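Local coordinates for B-type flagellar hook-associated protein 2 (Pseudomonas aeruginosa, PDB 5FHY) that caps the growing tip of the flagellar filament, promoting polymerization of flagellin monomers there and keeping them from leaking out unassembled, at residues 36-50 / 164-178. Numbering follows the deposited sequence.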
ATOM      1  N   TYR B  36     -46.293 -18.765  -1.536  1.00 89.22           N
ATOM      2  CA  TYR B  36     -47.462 -18.136  -2.132  1.00 84.59           C
ATOM      3  C   TYR B  36     -47.134 -17.507  -3.475  1.00 81.39           C
ATOM      4  O   TYR B  36     -46.118 -16.830  -3.628  1.00 79.49           O
ATOM      5  CB  TYR B  36     -48.039 -17.071  -1.195  1.00 81.16           C
ATOM      6  CG  TYR B  36     -48.364 -17.577   0.195  1.00 80.89           C
ATOM      7  CD1 TYR B  36     -49.594 -18.165   0.468  1.00 76.35           C
ATOM      8  CD2 TYR B  36     -47.442 -17.464   1.234  1.00 76.52           C
ATOM      9  CE1 TYR B  36     -49.901 -18.628   1.732  1.00 79.06           C
ATOM     10  CE2 TYR B  36     -47.739 -17.926   2.505  1.00 72.63           C
ATOM     11  CZ  TYR B  36     -48.971 -18.508   2.748  1.00 77.30           C
ATOM     12  OH  TYR B  36     -49.281 -18.972   4.008  1.00 80.70           O
ATOM     13  N   GLN B  37     -48.003 -17.736  -4.450  1.00 72.95           N
ATOM     14  CA  GLN B  37     -47.863 -17.095  -5.743  1.00 69.10           C
ATOM     15  C   GLN B  37     -48.721 -15.840  -5.764  1.00 73.88           C
ATOM     16  O   GLN B  37     -49.936 -15.898  -5.562  1.00 69.29           O
ATOM     17  CB  GLN B  37     -48.257 -18.049  -6.868  1.00 69.57           C
ATOM     18  CG  GLN B  37     -47.344 -19.259  -6.979  1.00 72.36           C
ATOM     19  CD  GLN B  37     -45.927 -18.883  -7.366  1.00 82.19           C
ATOM     20  OE1 GLN B  37     -45.041 -18.802  -6.514  1.00 92.09           O
ATOM     21  NE2 GLN B  37     -45.706 -18.658  -8.655  1.00 87.11           N
ATOM     22  N   ILE B  38     -48.085 -14.707  -6.028  1.00 69.11           N
ATOM     23  CA  ILE B  38     -48.750 -13.425  -5.877  1.00 73.91           C
ATOM     24  C   ILE B  38     -48.724 -12.616  -7.163  1.00 73.85           C
ATOM     25  O   ILE B  38     -47.688 -12.492  -7.811  1.00 77.21           O
ATOM     26  CB  ILE B  38     -48.100 -12.600  -4.746  1.00 81.23           C
ATOM     27  CG1 ILE B  38     -48.135 -13.381  -3.432  1.00 85.51           C
ATOM     28  CG2 ILE B  38     -48.795 -11.256  -4.586  1.00 79.65           C
ATOM     29  CD1 ILE B  38     -47.848 -12.540  -2.211  1.00 83.80           C
ATOM     30  N   GLN B  39     -49.880 -12.079  -7.529  1.00 64.24           N
ATOM     31  CA  GLN B  39     -49.972 -11.138  -8.631  1.00 79.66           C
ATOM     32  C   GLN B  39     -50.408  -9.794  -8.070  1.00 76.42           C
ATOM     33  O   GLN B  39     -51.158  -9.736  -7.099  1.00 73.38           O
ATOM     34  CB  GLN B  39     -50.968 -11.619  -9.694  1.00 85.59           C
ATOM     35  CG  GLN B  39     -50.586 -12.909 -10.408  1.00 94.57           C
ATOM     36  CD  GLN B  39     -51.573 -13.291 -11.505  1.00102.09           C
ATOM     37  OE1 GLN B  39     -52.353 -12.462 -11.976  1.00104.74           O
ATOM     38  NE2 GLN B  39     -51.545 -14.558 -11.910  1.00105.98           N
ATOM     39  N   VAL B  40     -49.940  -8.714  -8.681  1.00 81.20           N
ATOM     40  CA  VAL B  40     -50.436  -7.386  -8.354  1.00 85.73           C
ATOM     41  C   VAL B  40     -51.075  -6.811  -9.610  1.00 94.15           C
ATOM     42  O   VAL B  40     -50.379  -6.478 -10.564  1.00104.95           O
ATOM     43  CB  VAL B  40     -49.317  -6.458  -7.844  1.00 84.18           C
ATOM     44  CG1 VAL B  40     -49.846  -5.036  -7.671  1.00 85.86           C
ATOM     45  CG2 VAL B  40     -48.743  -6.989  -6.534  1.00 78.03           C
ATOM     46  N   ASN B  41     -52.399  -6.712  -9.619  1.00 77.44           N
ATOM     47  CA  ASN B  41     -53.104  -6.255 -10.810  1.00 69.95           C
ATOM     48  C   ASN B  41     -53.283  -4.738 -10.840  1.00 80.67           C
ATOM     49  O   ASN B  41     -53.310  -4.134 -11.912  1.00 81.32           O
ATOM     50  CB  ASN B  41     -54.468  -6.939 -10.920  1.00 67.07           C
ATOM     51  CG  ASN B  41     -54.362  -8.441 -11.120  1.00 72.67           C
ATOM     52  OD1 ASN B  41     -53.347  -8.949 -11.597  1.00 79.65           O
ATOM     53  ND2 ASN B  41     -55.421  -9.158 -10.772  1.00 70.58           N
ATOM     54  N   SER B  42     -53.400  -4.128  -9.663  1.00 83.57           N
ATOM     55  CA  SER B  42     -53.512  -2.677  -9.564  1.00 81.67           C
ATOM     56  C   SER B  42     -53.177  -2.174  -8.167  1.00 79.79           C
ATOM     57  O   SER B  42     -53.159  -2.942  -7.206  1.00 73.84           O
ATOM     58  CB  SER B  42     -54.919  -2.219  -9.951  1.00 85.83           C
ATOM     59  OG  SER B  42     -55.904  -2.798  -9.110  1.00 93.75           O
ATOM     60  N   LEU B  43     -52.912  -0.875  -8.069  1.00 82.97           N
ATOM     61  CA  LEU B  43     -52.615  -0.230  -6.795  1.00 78.25           C
ATOM     62  C   LEU B  43     -53.810   0.564  -6.279  1.00 81.10           C
ATOM     63  O   LEU B  43     -54.662   0.994  -7.058  1.00 79.51           O
ATOM     64  CB  LEU B  43     -51.400   0.692  -6.936  1.00 74.03           C
ATOM     65  CG  LEU B  43     -50.121   0.063  -7.489  1.00 79.23           C
ATOM     66  CD1 LEU B  43     -49.060   1.126  -7.744  1.00 83.47           C
ATOM     67  CD2 LEU B  43     -49.603  -1.002  -6.538  1.00 85.27           C
ATOM     68  N   ALA B  44     -53.875   0.753  -4.964  1.00 79.22           N
ATOM     69  CA  ALA B  44     -54.874   1.640  -4.383  1.00 70.83           C
ATOM     70  C   ALA B  44     -54.464   3.077  -4.674  1.00 78.98           C
ATOM     71  O   ALA B  44     -53.293   3.433  -4.543  1.00 78.82           O
ATOM     72  CB  ALA B  44     -55.011   1.406  -2.889  1.00 63.51           C
ATOM     73  N   THR B  45     -55.424   3.902  -5.073  1.00 83.66           N
ATOM     74  CA  THR B  45     -55.122   5.284  -5.425  1.00 86.32           C
ATOM     75  C   THR B  45     -55.884   6.278  -4.561  1.00 84.47           C
ATOM     76  O   THR B  45     -56.899   5.942  -3.950  1.00 67.16           O
ATOM     77  CB  THR B  45     -55.436   5.572  -6.906  1.00 81.27           C
ATOM     78  OG1 THR B  45     -56.832   5.361  -7.149  1.00 93.95           O
ATOM     79  CG2 THR B  45     -54.626   4.667  -7.816  1.00 67.29           C
ATOM     80  N   SER B  46     -55.379   7.507  -4.510  1.00 87.41           N
ATOM     81  CA  SER B  46     -56.039   8.572  -3.770  1.00 81.86           C
ATOM     82  C   SER B  46     -56.624   9.573  -4.752  1.00 78.14           C
ATOM     83  O   SER B  46     -56.403   9.465  -5.954  1.00 79.14           O
ATOM     84  CB  SER B  46     -55.062   9.256  -2.810  1.00 74.16           C
ATOM     85  OG  SER B  46     -53.974   9.841  -3.509  1.00 76.78           O
ATOM     86  N   SER B  47     -57.375  10.542  -4.248  1.00 78.24           N
ATOM     87  CA  SER B  47     -58.037  11.492  -5.127  1.00 80.91           C
ATOM     88  C   SER B  47     -57.166  12.712  -5.393  1.00 77.89           C
ATOM     89  O   SER B  47     -56.459  13.193  -4.505  1.00 76.50           O
ATOM     90  CB  SER B  47     -59.376  11.930  -4.531  1.00 86.13           C
ATOM     91  OG  SER B  47     -60.050  12.827  -5.396  1.00 85.80           O
ATOM     92  N   LYS B  48     -57.234  13.207  -6.624  1.00 72.27           N
ATOM     93  CA  LYS B  48     -56.544  14.429  -7.017  1.00 73.64           C
ATOM     94  C   LYS B  48     -57.341  15.079  -8.138  1.00 81.18           C
ATOM     95  O   LYS B  48     -57.524  14.495  -9.211  1.00 77.19           O
ATOM     96  CB  LYS B  48     -55.103  14.143  -7.459  1.00 69.36           C
ATOM     97  CG  LYS B  48     -54.348  15.372  -7.966  1.00 70.88           C
ATOM     98  CD  LYS B  48     -52.859  15.097  -8.162  1.00 74.66           C
ATOM     99  CE  LYS B  48     -52.141  16.309  -8.747  1.00 80.05           C
ATOM    100  NZ  LYS B  48     -50.689  16.066  -8.984  1.00 86.19           N
ATOM    101  N   ILE B  49     -57.835  16.285  -7.879  1.00 71.75           N
ATOM    102  CA  ILE B  49     -58.702  16.955  -8.833  1.00 77.06           C
ATOM    103  C   ILE B  49     -58.175  18.329  -9.202  1.00 74.38           C
ATOM    104  O   ILE B  49     -57.297  18.876  -8.533  1.00 82.08           O
ATOM    105  CB  ILE B  49     -60.128  17.113  -8.274  1.00 73.57           C
ATOM    106  CG1 ILE B  49     -60.158  18.176  -7.174  1.00 81.97           C
ATOM    107  CG2 ILE B  49     -60.650  15.782  -7.754  1.00 72.42           C
ATOM    108  CD1 ILE B  49     -61.545  18.545  -6.716  1.00 82.50           C
ATOM    109  N   ALA B  50     -58.729  18.885 -10.272  1.00 75.58           N
ATOM    110  CA  ALA B  50     -58.380  20.230 -10.709  1.00 77.37           C
ATOM    111  C   ALA B  50     -59.663  20.999 -10.976  1.00 78.90           C
ATOM    112  O   ALA B  50     -60.514  20.551 -11.742  1.00 79.22           O
ATOM    113  CB  ALA B  50     -57.505  20.191 -11.948  1.00 77.99           C
ATOM    114  N   ALA B 164     -63.040  21.815 -15.403  1.00 73.31           N
ATOM    115  CA  ALA B 164     -62.528  21.031 -14.291  1.00 76.08           C
ATOM    116  C   ALA B 164     -62.509  19.553 -14.642  1.00 76.95           C
ATOM    117  O   ALA B 164     -63.101  19.132 -15.635  1.00 80.66           O
ATOM    118  CB  ALA B 164     -63.361  21.275 -13.041  1.00 83.36           C
ATOM    119  N   GLY B 165     -61.812  18.772 -13.825  1.00 78.86           N
ATOM    120  CA  GLY B 165     -61.694  17.344 -14.045  1.00 83.53           C
ATOM    121  C   GLY B 165     -60.763  16.703 -13.038  1.00 83.73           C
ATOM    122  O   GLY B 165     -59.923  17.380 -12.450  1.00 82.34           O
ATOM    123  N   TYR B 166     -60.895  15.395 -12.838  1.00 85.44           N
ATOM    124  CA  TYR B 166     -60.033  14.706 -11.885  1.00 79.28           C
ATOM    125  C   TYR B 166     -58.719  14.315 -12.556  1.00 66.66           C
ATOM    126  O   TYR B 166     -58.674  14.077 -13.760  1.00 65.85           O
ATOM    127  CB  TYR B 166     -60.734  13.476 -11.281  1.00 67.30           C
ATOM    128  CG  TYR B 166     -61.061  12.367 -12.261  1.00 65.92           C
ATOM    129  CD1 TYR B 166     -60.085  11.463 -12.675  1.00 64.73           C
ATOM    130  CD2 TYR B 166     -62.358  12.195 -12.735  1.00 66.26           C
ATOM    131  CE1 TYR B 166     -60.379  10.454 -13.574  1.00 63.85           C
ATOM    132  CE2 TYR B 166     -62.667  11.177 -13.626  1.00 68.74           C
ATOM    133  CZ  TYR B 166     -61.673  10.308 -14.038  1.00 65.51           C
ATOM    134  OH  TYR B 166     -61.973   9.295 -14.921  1.00 68.09           O
ATOM    135  N   VAL B 167     -57.652  14.255 -11.765  1.00 72.42           N
ATOM    136  CA  VAL B 167     -56.354  13.801 -12.251  1.00 75.55           C
ATOM    137  C   VAL B 167     -56.186  12.315 -11.938  1.00 80.80           C
ATOM    138  O   VAL B 167     -55.767  11.531 -12.788  1.00 86.35           O
ATOM    139  CB  VAL B 167     -55.197  14.608 -11.625  1.00 76.13           C
ATOM    140  CG1 VAL B 167     -53.848  14.034 -12.049  1.00 68.82           C
ATOM    141  CG2 VAL B 167     -55.301  16.075 -12.017  1.00 74.47           C
ATOM    142  N   THR B 168     -56.516  11.937 -10.709  1.00 78.54           N
ATOM    143  CA  THR B 168     -56.546  10.532 -10.321  1.00 73.60           C
ATOM    144  C   THR B 168     -57.848  10.222  -9.599  1.00 75.45           C
ATOM    145  O   THR B 168     -58.359  11.053  -8.846  1.00 78.88           O
ATOM    146  CB  THR B 168     -55.371  10.162  -9.398  1.00 76.25           C
ATOM    147  OG1 THR B 168     -55.516  10.845  -8.147  1.00 88.37           O
ATOM    148  CG2 THR B 168     -54.039  10.549 -10.021  1.00 72.91           C
ATOM    149  N   LYS B 169     -58.379   9.025  -9.821  1.00 73.24           N
ATOM    150  CA  LYS B 169     -59.559   8.583  -9.088  1.00 74.99           C
ATOM    151  C   LYS B 169     -59.130   7.824  -7.853  1.00 70.72           C
ATOM    152  O   LYS B 169     -58.245   6.976  -7.929  1.00 74.22           O
ATOM    153  CB  LYS B 169     -60.445   7.677  -9.948  1.00 84.12           C
ATOM    154  CG  LYS B 169     -61.113   8.353 -11.123  1.00 89.43           C
ATOM    155  CD  LYS B 169     -62.361   9.123 -10.723  1.00 92.94           C
ATOM    156  CE  LYS B 169     -63.522   8.189 -10.419  1.00 95.18           C
ATOM    157  NZ  LYS B 169     -64.819   8.917 -10.394  1.00 97.28           N
ATOM    158  N   ALA B 170     -59.757   8.112  -6.718  1.00 67.54           N
ATOM    159  CA  ALA B 170     -59.525   7.303  -5.533  1.00 76.83           C
ATOM    160  C   ALA B 170     -60.143   5.932  -5.783  1.00 76.79           C
ATOM    161  O   ALA B 170     -61.274   5.829  -6.256  1.00 69.57           O
ATOM    162  CB  ALA B 170     -60.116   7.958  -4.295  1.00 71.13           C
ATOM    163  N   ALA B 171     -59.402   4.879  -5.469  1.00 74.26           N
ATOM    164  CA  ALA B 171     -59.863   3.534  -5.775  1.00 75.00           C
ATOM    165  C   ALA B 171     -59.106   2.483  -4.977  1.00 80.72           C
ATOM    166  O   ALA B 171     -57.998   2.730  -4.498  1.00 82.95           O
ATOM    167  CB  ALA B 171     -59.723   3.259  -7.265  1.00 63.59           C
ATOM    168  N   ASN B 172     -59.699   1.301  -4.854  1.00 68.67           N
ATOM    169  CA  ASN B 172     -59.003   0.193  -4.223  1.00 69.31           C
ATOM    170  C   ASN B 172     -58.066  -0.452  -5.227  1.00 71.68           C
ATOM    171  O   ASN B 172     -58.292  -0.375  -6.435  1.00 70.02           O
ATOM    172  CB  ASN B 172     -59.980  -0.859  -3.691  1.00 65.60           C
ATOM    173  CG  ASN B 172     -60.698  -0.420  -2.429  1.00 68.08           C
ATOM    174  OD1 ASN B 172     -60.830   0.766  -2.147  1.00 73.93           O
ATOM    175  ND2 ASN B 172     -61.170  -1.390  -1.660  1.00 74.08           N
ATOM    176  N   GLY B 173     -57.023  -1.100  -4.727  1.00 78.84           N
ATOM    177  CA  GLY B 173     -56.145  -1.877  -5.579  1.00 78.05           C
ATOM    178  C   GLY B 173     -56.616  -3.317  -5.589  1.00 75.58           C
ATOM    179  O   GLY B 173     -57.632  -3.650  -4.973  1.00 66.91           O
ATOM    180  N   GLU B 174     -55.889  -4.177  -6.291  1.00 76.39           N
ATOM    181  CA  GLU B 174     -56.235  -5.590  -6.331  1.00 78.34           C
ATOM    182  C   GLU B 174     -54.992  -6.458  -6.398  1.00 81.52           C
ATOM    183  O   GLU B 174     -54.072  -6.189  -7.169  1.00 77.66           O
ATOM    184  CB  GLU B 174     -57.137  -5.902  -7.526  1.00 82.17           C
ATOM    185  CG  GLU B 174     -57.745  -7.300  -7.481  1.00 88.09           C
ATOM    186  CD  GLU B 174     -58.597  -7.620  -8.697  1.00 91.43           C
ATOM    187  OE1 GLU B 174     -58.137  -7.366  -9.829  1.00 87.01           O
ATOM    188  OE2 GLU B 174     -59.730  -8.115  -8.522  1.00100.69           O
ATOM    189  N   ILE B 175     -54.978  -7.502  -5.580  1.00 82.19           N
ATOM    190  CA  ILE B 175     -53.947  -8.521  -5.655  1.00 80.49           C
ATOM    191  C   ILE B 175     -54.614  -9.884  -5.733  1.00 77.48           C
ATOM    192  O   ILE B 175     -55.813 -10.015  -5.496  1.00 71.69           O
ATOM    193  CB  ILE B 175     -52.996  -8.480  -4.436  1.00 77.05           C
ATOM    194  CG1 ILE B 175     -53.740  -8.868  -3.158  1.00 79.07           C
ATOM    195  CG2 ILE B 175     -52.379  -7.102  -4.266  1.00 79.54           C
ATOM    196  CD1 ILE B 175     -52.889  -8.766  -1.914  1.00 79.17           C
ATOM    197  N   THR B 176     -53.837 -10.895  -6.092  1.00 79.65           N
ATOM    198  CA  THR B 176     -54.308 -12.268  -6.036  1.00 75.07           C
ATOM    199  C   THR B 176     -53.273 -13.096  -5.290  1.00 75.03           C
ATOM    200  O   THR B 176     -52.075 -12.935  -5.497  1.00 72.88           O
ATOM    201  CB  THR B 176     -54.556 -12.874  -7.441  1.00 77.18           C
ATOM    202  OG1 THR B 176     -53.304 -13.151  -8.080  1.00 83.84           O
ATOM    203  CG2 THR B 176     -55.373 -11.935  -8.317  1.00 76.73           C
ATOM    204  N   VAL B 177     -53.739 -13.971  -4.410  1.00 84.16           N
ATOM    205  CA  VAL B 177     -52.847 -14.863  -3.685  1.00 83.36           C
ATOM    206  C   VAL B 177     -53.270 -16.293  -3.968  1.00 83.85           C
ATOM    207  O   VAL B 177     -54.320 -16.743  -3.507  1.00 92.69           O
ATOM    208  CB  VAL B 177     -52.869 -14.600  -2.167  1.00 72.42           C
ATOM    209  CG1 VAL B 177     -51.968 -15.597  -1.448  1.00 70.33           C
ATOM    210  CG2 VAL B 177     -52.440 -13.166  -1.869  1.00 76.61           C
ATOM    211  N   ASP B 178     -52.441 -16.999  -4.731  1.00 76.34           N
ATOM    212  CA  ASP B 178     -52.734 -18.358  -5.170  1.00 74.42           C
ATOM    213  C   ASP B 178     -54.065 -18.450  -5.910  1.00 73.08           C
ATOM    214  O   ASP B 178     -54.751 -19.465  -5.842  1.00 75.08           O
ATOM    215  CB  ASP B 178     -52.728 -19.311  -3.974  1.00 62.75           C
ATOM    216  CG  ASP B 178     -51.330 -19.605  -3.485  1.00 81.64           C
ATOM    217  OD1 ASP B 178     -50.404 -19.602  -4.322  1.00 82.28           O
ATOM    218  OD2 ASP B 178     -51.151 -19.836  -2.269  1.00 90.83           O
TER
HETATM  219  O   HOH W   1     -52.771 -15.640  -7.150  1.00 67.35           O
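Q37 and D178 close one end of this antiparallel ladder with two bonds: D178 N donates almost straight to Q37 O (N-H...O 177°), and Q37 N answers to the carboxylate oxygen D178 OD1 at 3.0 Å, from above the carboxylate plane. With chi1 at -74°, D178 keeps CG beside its own N, which lets OD1 stand in for a backbone acceptor. A water links Q37 O to T176 OG1, while Q37 OE1 bonds T211 outside the pair. Q39 and T176 then exchange reciprocal N-H...O bonds, both 163° at the hydrogen. Next, E174 O accepts from N41 N at 3.0 Å and weakly from S42 N; E174 N returns to S42 O, and N41 ND2 reaches E174 OE1 only weakly at 3.4 Å. Two residues facing one make this a classic bulge.

Between the strands, T45 and A171 form an isolated antiparallel bridge with both bonds made, T45 N donating to A171 O at 2.9 Å and A171 N returning to T45 O. S46 O receives the T168 hydroxyl (OG1 to O, 2.7 Å), whereas S46 OG turns to S121. The second classic bulge centres on K48 O, gripped by V167 N at 2.6 Å and T168 N at 3.1 Å. K48 runs fully extended past V167, its CG 3.8 Å from V167 CB, toward a cation-pi contact with Y36 of a neighbouring subunit. A50 and G165 finish with a reciprocal backbone pair. Each segment thus gives one strand to each of two four-stranded antiparallel sheets of the cap protein, with a classic bulge in each half of the ladder and the T45-A171 bridge in the linking loops.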